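Local coordinates for kinesin-like protein KAR3 (Saccharomyces cerevisiae, PDB 1F9V) that probably acts as a microtubule-binding motor of the kinesin family, its P-loop motor domain coupling ATP hydrolysis to force and movement in yeast cells, at residues G258-L261 against R262-Q265; E19-D22 against T23-I26. The protein carries 2 engineered substitutions. All coordinates share one frame; numbering follows the deposited sequence.

Contact 1: residues G258-L261 against R262-Q265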
loop_
_atom_site.group_PDB
_atom_site.type_symbol
_atom_site.label_atom_id
_atom_site.label_comp_id
_atom_site.label_asym_id
_atom_site.label_seq_id
_atom_site.Cartn_x
_atom_site.Cartn_y
_atom_site.Cartn_z
ATOM N N GLY A 258 -20.100 -11.088 -18.029
ATOM C CA GLY A 258 -20.864 -10.873 -16.810
ATOM C C GLY A 258 -20.156 -10.160 -15.676
ATOM O O GLY A 258 -19.442 -9.181 -15.881
ATOM N N ASP A 259 -20.366 -10.667 -14.467
ATOM C CA ASP A 259 -19.771 -10.090 -13.271
ATOM C C ASP A 259 -18.247 -10.089 -13.332
ATOM O O ASP A 259 -17.604 -9.172 -12.828
ATOM C CB ASP A 259 -20.250 -10.852 -12.034
ATOM C CG ASP A 259 -21.760 -10.774 -11.848
ATOM O OD1 ASP A 259 -22.383 -9.796 -12.322
ATOM O OD2 ASP A 259 -22.328 -11.695 -11.225
ATOM N N ARG A 260 -17.669 -11.112 -13.952
ATOM C CA ARG A 260 -16.214 -11.189 -14.071
ATOM C C ARG A 260 -15.703 -10.059 -14.958
ATOM O O ARG A 260 -14.679 -9.434 -14.666
ATOM C CB ARG A 260 -15.796 -12.537 -14.660
ATOM C CG ARG A 260 -14.336 -12.595 -15.060
ATOM C CD ARG A 260 -13.437 -12.398 -13.860
ATOM N NE ARG A 260 -13.552 -13.512 -12.929
ATOM C CZ ARG A 260 -12.555 -13.957 -12.174
ATOM N NH1 ARG A 260 -11.364 -13.374 -12.243
ATOM N NH2 ARG A 260 -12.749 -14.988 -11.357
ATOM N N LEU A 261 -16.422 -9.800 -16.043
ATOM C CA LEU A 261 -16.052 -8.734 -16.966
ATOM C C LEU A 261 -16.114 -7.383 -16.263
ATOM O O LEU A 261 -15.192 -6.577 -16.360
ATOM C CB LEU A 261 -17.002 -8.723 -18.165
ATOM C CG LEU A 261 -16.994 -7.472 -19.050
ATOM C CD1 LEU A 261 -15.599 -7.232 -19.605
ATOM C CD2 LEU A 261 -17.997 -7.647 -20.175
ATOM N N ARG A 262 -17.207 -7.139 -15.549
ATOM C CA ARG A 262 -17.364 -5.867 -14.866
ATOM C C ARG A 262 -16.272 -5.632 -13.841
ATOM O O ARG A 262 -15.732 -4.531 -13.752
ATOM C CB ARG A 262 -18.742 -5.797 -14.209
ATOM C CG ARG A 262 -19.888 -6.053 -15.193
ATOM C CD ARG A 262 -20.326 -4.785 -15.929
ATOM N NE ARG A 262 -19.701 -4.646 -17.243
ATOM C CZ ARG A 262 -20.366 -4.500 -18.386
ATOM N NH1 ARG A 262 -21.695 -4.477 -18.396
ATOM N NH2 ARG A 262 -19.698 -4.365 -19.526
ATOM N N GLU A 263 -15.938 -6.665 -13.072
ATOM C CA GLU A 263 -14.895 -6.529 -12.067
ATOM C C GLU A 263 -13.533 -6.303 -12.723
ATOM O O GLU A 263 -12.751 -5.472 -12.268
ATOM C CB GLU A 263 -14.880 -7.758 -11.152
ATOM C CG GLU A 263 -13.818 -8.776 -11.453
ATOM C CD GLU A 263 -13.818 -9.908 -10.445
ATOM O OE1 GLU A 263 -12.861 -10.716 -10.458
ATOM O OE2 GLU A 263 -14.775 -9.985 -9.640
ATOM N N THR A 264 -13.262 -7.017 -13.809
ATOM C CA THR A 264 -11.991 -6.866 -14.513
ATOM C C THR A 264 -11.831 -5.441 -15.022
ATOM O O THR A 264 -10.761 -4.846 -14.905
ATOM C CB THR A 264 -11.906 -7.829 -15.716
ATOM O OG1 THR A 264 -12.033 -9.177 -15.252
ATOM C CG2 THR A 264 -10.580 -7.663 -16.448
ATOM N N GLN A 265 -12.900 -4.896 -15.592
ATOM C CA GLN A 265 -12.870 -3.541 -16.117
ATOM C C GLN A 265 -12.620 -2.529 -15.007
ATOM O O GLN A 265 -11.844 -1.597 -15.173
ATOM C CB GLN A 265 -14.190 -3.216 -16.822
ATOM C CG GLN A 265 -14.417 -4.015 -18.094
ATOM C CD GLN A 265 -15.783 -3.766 -18.702
ATOM O OE1 GLN A 265 -16.788 -3.681 -17.995
ATOM N NE2 GLN A 265 -15.825 -3.647 -20.023
#

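Contact 2: residues E19-D22 against T23-I26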
loop_
_atom_site.group_PDB
_atom_site.type_symbol
_atom_site.label_atom_id
_atom_site.label_comp_id
_atom_site.label_asym_id
_atom_site.label_seq_id
_atom_site.Cartn_x
_atom_site.Cartn_y
_atom_site.Cartn_z
ATOM N N GLU A 19 6.507 -24.869 -6.406
ATOM C CA GLU A 19 6.988 -23.805 -7.279
ATOM C C GLU A 19 8.459 -24.040 -7.601
ATOM O O GLU A 19 9.119 -24.857 -6.960
ATOM C CB GLU A 19 6.833 -22.441 -6.595
ATOM C CG GLU A 19 5.470 -21.805 -6.787
ATOM C CD GLU A 19 5.277 -20.562 -5.946
ATOM O OE1 GLU A 19 4.114 -20.137 -5.798
ATOM O OE2 GLU A 19 6.276 -20.011 -5.435
ATOM N N ASN A 20 8.970 -23.327 -8.599
ATOM C CA ASN A 20 10.373 -23.447 -8.971
ATOM C C ASN A 20 10.790 -22.266 -9.829
ATOM O O ASN A 20 9.946 -21.537 -10.348
ATOM C CB ASN A 20 10.626 -24.759 -9.722
ATOM C CG ASN A 20 10.034 -24.759 -11.115
ATOM O OD1 ASN A 20 10.435 -23.970 -11.978
ATOM N ND2 ASN A 20 9.074 -25.648 -11.347
ATOM N N SER A 21 12.097 -22.078 -9.969
ATOM C CA SER A 21 12.633 -20.986 -10.770
ATOM C C SER A 21 13.471 -21.563 -11.918
ATOM O O SER A 21 14.486 -20.988 -12.323
ATOM C CB SER A 21 13.492 -20.074 -9.892
ATOM O OG SER A 21 13.972 -18.967 -10.630
ATOM N N ASP A 22 13.022 -22.701 -12.437
ATOM C CA ASP A 22 13.708 -23.407 -13.521
ATOM C C ASP A 22 13.857 -22.638 -14.833
ATOM O O ASP A 22 14.820 -22.856 -15.572
ATOM C CB ASP A 22 12.978 -24.714 -13.842
ATOM C CG ASP A 22 13.083 -25.742 -12.737
ATOM O OD1 ASP A 22 13.885 -25.558 -11.794
ATOM O OD2 ASP A 22 12.353 -26.749 -12.823
ATOM N N THR A 23 12.908 -21.755 -15.134
ATOM C CA THR A 23 12.945 -21.031 -16.399
ATOM C C THR A 23 13.077 -19.514 -16.324
ATOM O O THR A 23 12.743 -18.812 -17.279
ATOM C CB THR A 23 11.706 -21.380 -17.244
ATOM O OG1 THR A 23 10.522 -21.184 -16.463
ATOM C CG2 THR A 23 11.761 -22.840 -17.683
ATOM N N SER A 24 13.565 -19.006 -15.201
ATOM C CA SER A 24 13.755 -17.568 -15.055
ATOM C C SER A 24 14.744 -17.284 -13.937
ATOM O O SER A 24 15.065 -18.165 -13.134
ATOM C CB SER A 24 12.422 -16.859 -14.768
ATOM O OG SER A 24 11.796 -17.371 -13.610
ATOM N N LEU A 25 15.227 -16.050 -13.896
ATOM C CA LEU A 25 16.177 -15.644 -12.883
ATOM C C LEU A 25 15.864 -14.249 -12.358
ATOM O O LEU A 25 15.711 -13.299 -13.122
ATOM C CB LEU A 25 17.592 -15.657 -13.460
ATOM C CG LEU A 25 18.665 -14.984 -12.607
ATOM C CD1 LEU A 25 18.914 -15.822 -11.362
ATOM C CD2 LEU A 25 19.944 -14.809 -13.417
ATOM N N ILE A 26 15.759 -14.138 -11.046
ATOM C CA ILE A 26 15.515 -12.852 -10.425
ATOM C C ILE A 26 16.704 -12.666 -9.509
ATOM O O ILE A 26 16.886 -13.421 -8.556
ATOM C CB ILE A 26 14.213 -12.846 -9.597
ATOM C CG1 ILE A 26 13.008 -12.913 -10.537
ATOM C CG2 ILE A 26 14.142 -11.583 -8.754
ATOM C CD1 ILE A 26 11.687 -13.173 -9.837
HETATM O O HOH W 1 9.752 -23.463 -14.845
HETATM O O HOH W 2 15.592 -16.719 -9.485
HETATM O O HOH W 3 12.605 -16.696 -11.129
#

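Contact 1: residues G258-L261 against R262-Q265
Leu261 and Arg262 carry their side chains onto Gln265 in the opening turns of helix 258-281, which, by its place in the kinesin motor fold, probably corresponds to the switch II (relay) helix. Regular i to i+4 backbone bonds set the frame, beginning with Arg262 N on Gly258 O. The methyl CD1 of Leu261 rests against the amide of Gln265, 3.6 Å from its CD, while the other methyl, CD2, lies 3.8 Å from Arg262 NH2. Bends about CB-CG and CG-CD (chi2 -86°, chi3 96°) fold the Arg262 chain back toward Gln265, bringing NE to 3.2 Å from Gln265 OE1; NH2 adds a weak bond to the same oxygen. An alanine in place of Gln265 would remove that acceptor and probably leave the Arg262 guanidinium free to swing and deprive Leu261 CD1 of the amide it packs on. Val253 and Val256 of the preceding loop also touch Leu261. Further round the helix, Glu263 OE1 lies over one face of the Arg260 guanidinium, 3.5 Å from NH1, a pairing of charges with no N-H aimed at the oxygen. Glu263 OE2 has a weak bond to Tyr141. Arg260 O is gripped twice from opposite faces of its carbonyl plane: by Thr264 N, and by Thr264 OG1 at 2.7 Å.

Contact 2: residues E19-D22 against T23-I26
Ser21 and Ser24, the first and last residues of a type I beta turn, are tied by a side chain: Ser21 OG donates to Ser24 O at 2.8 Å, although Ser21 O and Ser24 O, both acceptors, stand just 3.0 Å apart. The hydroxyl comes from above the carbonyl plane of Ser24, 48° out of it, and gets there because OG is turned away from its own backbone N (chi1 -177°), swinging across the mouth of the turn. Two waters donate to the same OG. One, 2.7 Å from it, also meets Ser24 OG, whose stronger partner is Ser322 OG; the other accepts from Ile26 N. Asn20 OD1 accepts from Asp22 N at 2.9 Å, forming an Asx turn that overlaps the beta turn at Ser21 and Asp22. A third water donates to Asn20 OD1 and bonds to Thr23 OG1 at 2.9 Å, bridging the start of one turn to the third residue of the other. Together they feed the chain into strand 24-28, an outer strand of a three-stranded antiparallel sheet; backbone hydrogen bonds join Leu25 to Thr43 in neighbouring strand 38-44 and, just beyond the strand ends, Thr23 to Ile45. With Asp22 the turn's sole charged residue and serine, threonine and asparagine side chains and water making the cross-links, this surface bend probably depends on hydroxyl and amide chemistry rather than apolar packing.

Overall arrangement
Contact 2 comes first along the chain, in the link from strand 4-11 of the large mixed sheet to strand 24-28 of the separate three-stranded antiparallel sheet; contact 1 follows much later, at the start of helix 258-281. Their centres are about 31 Å apart and their nearest atoms about 18 Å, so they do not touch, and they share no helix or sheet within the single motor domain. Both are on the surface. The side chain of Arg260 is about 13 Å from a bound ADP and that of Glu263 about 13 Å from the magnesium ion, consistent with a helix that relays nucleotide state in kinesins, whereas contact 2 shapes a peripheral turn into the small sheet.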